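Long-range contact in major extracellular endoglucanase (Xanthomonas campestris pv. campestris, PDB 4TUF), which hydrolyses internal beta-1,4-glucosidic linkages in cellulose, lichenin and cereal beta-glucans, here as its family 5 glycoside hydrolase catalytic domain: residues N23-E28 and R58-P63. Residues are numbered along the deposited sequence; the frame is centred on the assembly and turned at random.
Sequences NVFGFE and RLPFCP
P60 CG lies over one face of the F25 ring, 3.8 Å from the centroid and 22° off the ring normal, a CH-pi contact; E28 OE2 sits at that ring's edge. The F27 ring meets L59 CD2 at its edge, on the side of helix 88-102. N23 OD1 lies in the guanidinium plane of R58, at its edge, where it accepts from NH1. N23 and R58 form a parallel bridge between strands 16-23 and 56-61 of the TIM barrel; V24 N donates to R58 O (3.1 Å, nearly straight), and the backbone after N23 leaves the sheet as a loop whose residues F25 to E28 pack on 60-62.

Past V24 a water links the two segments, donating to V24 O and P60 O and accepting from F27 N. Inside the loop, G26 N bonds the syn lone pair of E28 OE1 at 2.9 Å, holding that carboxylate beside P60 CB. Farther on, the bond from C62 N to F27 O is weak; C62 itself is tied to C115 by a disulfide.

R58 points to the probable catalytic centre: its extended chain, CG anti to the backbone N (chi1 -173°), carries NH1 to a salt bridge with E278, the likely nucleophile, while NH2 pairs with D153 and E196. N23 is probably second-shell, positioning R58: its ND2 bonds Y311 O and G277 O, and OD1 lies 2.9 Å from R58 NH1, amide and guanidinium planes 72° apart.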
loop_
_atom_site.group_PDB
_atom_site.type_symbol
_atom_site.label_atom_id
_atom_site.label_comp_id
_atom_site.label_asym_id
_atom_site.label_seq_id
_atom_site.Cartn_x
_atom_site.Cartn_y
_atom_site.Cartn_z
ATOM N N ASN A 23 6.328 -0.878 2.564
ATOM C CA ASN A 23 5.620 0.260 3.146
ATOM C C ASN A 23 6.465 1.023 4.163
ATOM O O ASN A 23 7.099 0.419 5.026
ATOM C CB ASN A 23 4.335 -0.209 3.826
ATOM C CG ASN A 23 3.253 -0.591 2.839
ATOM O OD1 ASN A 23 2.385 0.222 2.509
ATOM N ND2 ASN A 23 3.295 -1.833 2.361
ATOM N N VAL A 24 6.460 2.349 4.061
ATOM C CA VAL A 24 7.185 3.209 4.995
ATOM C C VAL A 24 6.214 4.173 5.669
ATOM O O VAL A 24 5.836 5.179 5.071
ATOM C CB VAL A 24 8.283 4.021 4.286
ATOM C CG1 VAL A 24 9.058 4.854 5.296
ATOM C CG2 VAL A 24 9.220 3.100 3.512
ATOM N N PHE A 25 5.807 3.888 6.905
ATOM C CA PHE A 25 4.781 4.637 7.627
ATOM C C PHE A 25 5.328 5.824 8.408
ATOM O O PHE A 25 6.529 5.908 8.660
ATOM C CB PHE A 25 4.046 3.711 8.603
ATOM C CG PHE A 25 3.138 2.723 7.936
ATOM C CD1 PHE A 25 3.645 1.573 7.372
ATOM C CD2 PHE A 25 1.773 2.948 7.873
ATOM C CE1 PHE A 25 2.810 0.672 6.752
ATOM C CE2 PHE A 25 0.936 2.046 7.257
ATOM C CZ PHE A 25 1.453 0.905 6.697
ATOM N N GLY A 26 4.425 6.697 8.844
ATOM C CA GLY A 26 4.771 7.833 9.666
ATOM C C GLY A 26 3.996 9.068 9.245
ATOM O O GLY A 26 3.389 9.741 10.081
ATOM N N PHE A 27 3.999 9.356 7.945
ATOM C CA PHE A 27 3.385 10.576 7.423
ATOM C C PHE A 27 1.863 10.589 7.576
ATOM O O PHE A 27 1.221 11.606 7.314
ATOM C CB PHE A 27 3.749 10.776 5.946
ATOM C CG PHE A 27 5.146 11.291 5.718
ATOM C CD1 PHE A 27 5.473 12.602 6.025
ATOM C CD2 PHE A 27 6.127 10.470 5.183
ATOM C CE1 PHE A 27 6.753 13.081 5.816
ATOM C CE2 PHE A 27 7.407 10.942 4.972
ATOM C CZ PHE A 27 7.722 12.249 5.289
ATOM N N GLU A 28 1.284 9.466 7.993
ATOM C CA GLU A 28 -0.162 9.393 8.164
ATOM C C GLU A 28 -0.528 9.368 9.641
ATOM O O GLU A 28 -1.666 9.075 10.004
ATOM C CB GLU A 28 -0.732 8.162 7.443
ATOM C CG GLU A 28 -0.676 6.847 8.221
ATOM C CD GLU A 28 0.738 6.382 8.544
ATOM O OE1 GLU A 28 1.710 6.916 7.959
ATOM O OE2 GLU A 28 0.870 5.468 9.389
ATOM N N ARG A 58 5.899 2.411 -0.713
ATOM C CA ARG A 58 4.533 2.888 -0.563
ATOM C C ARG A 58 4.476 3.848 0.626
ATOM O O ARG A 58 4.773 3.458 1.752
ATOM C CB ARG A 58 3.575 1.711 -0.369
ATOM C CG ARG A 58 2.088 2.063 -0.364
ATOM C CD ARG A 58 1.270 0.778 -0.339
ATOM N NE ARG A 58 -0.178 0.983 -0.325
ATOM C CZ ARG A 58 -0.925 0.971 0.776
ATOM N NH1 ARG A 58 -0.359 0.780 1.962
ATOM N NH2 ARG A 58 -2.237 1.150 0.692
ATOM N N LEU A 59 4.105 5.101 0.367
ATOM C CA LEU A 59 4.102 6.154 1.387
ATOM C C LEU A 59 2.710 6.546 1.873
ATOM O O LEU A 59 2.020 7.331 1.221
ATOM C CB LEU A 59 4.794 7.412 0.856
ATOM C CG LEU A 59 6.275 7.620 1.148
ATOM C CD1 LEU A 59 6.672 9.026 0.745
ATOM C CD2 LEU A 59 6.568 7.377 2.617
ATOM N N PRO A 60 2.288 6.005 3.023
ATOM C CA PRO A 60 1.053 6.512 3.626
ATOM C C PRO A 60 1.163 7.992 4.005
ATOM O O PRO A 60 2.220 8.441 4.434
ATOM C CB PRO A 60 0.888 5.637 4.876
ATOM C CG PRO A 60 1.627 4.369 4.554
ATOM C CD PRO A 60 2.794 4.800 3.703
ATOM N N PHE A 61 0.082 8.740 3.826
ATOM C CA PHE A 61 0.014 10.121 4.292
ATOM C C PHE A 61 -1.404 10.419 4.785
ATOM O O PHE A 61 -2.308 9.609 4.615
ATOM C CB PHE A 61 0.410 11.099 3.184
ATOM C CG PHE A 61 -0.573 11.154 2.045
ATOM C CD1 PHE A 61 -1.640 12.047 2.069
ATOM C CD2 PHE A 61 -0.437 10.310 0.953
ATOM C CE1 PHE A 61 -2.555 12.091 1.026
ATOM C CE2 PHE A 61 -1.345 10.349 -0.089
ATOM C CZ PHE A 61 -2.406 11.243 -0.053
ATOM N N CYS A 62 -1.591 11.583 5.392
ATOM C CA CYS A 62 -2.904 12.012 5.855
ATOM C C CYS A 62 -3.079 13.465 5.444
ATOM O O CYS A 62 -2.093 14.134 5.142
ATOM C CB CYS A 62 -3.030 11.839 7.369
ATOM S SG CYS A 62 -1.915 12.883 8.352
ATOM N N PRO A 63 -4.329 13.955 5.400
ATOM C CA PRO A 63 -4.584 15.347 5.013
ATOM C C PRO A 63 -3.776 16.373 5.809
ATOM O O PRO A 63 -3.187 17.271 5.205
ATOM C CB PRO A 63 -6.075 15.507 5.294
ATOM C CG PRO A 63 -6.635 14.156 5.044
ATOM C CD PRO A 63 -5.585 13.194 5.540
HETATM O O HOH W 1 4.418 7.589 5.679
#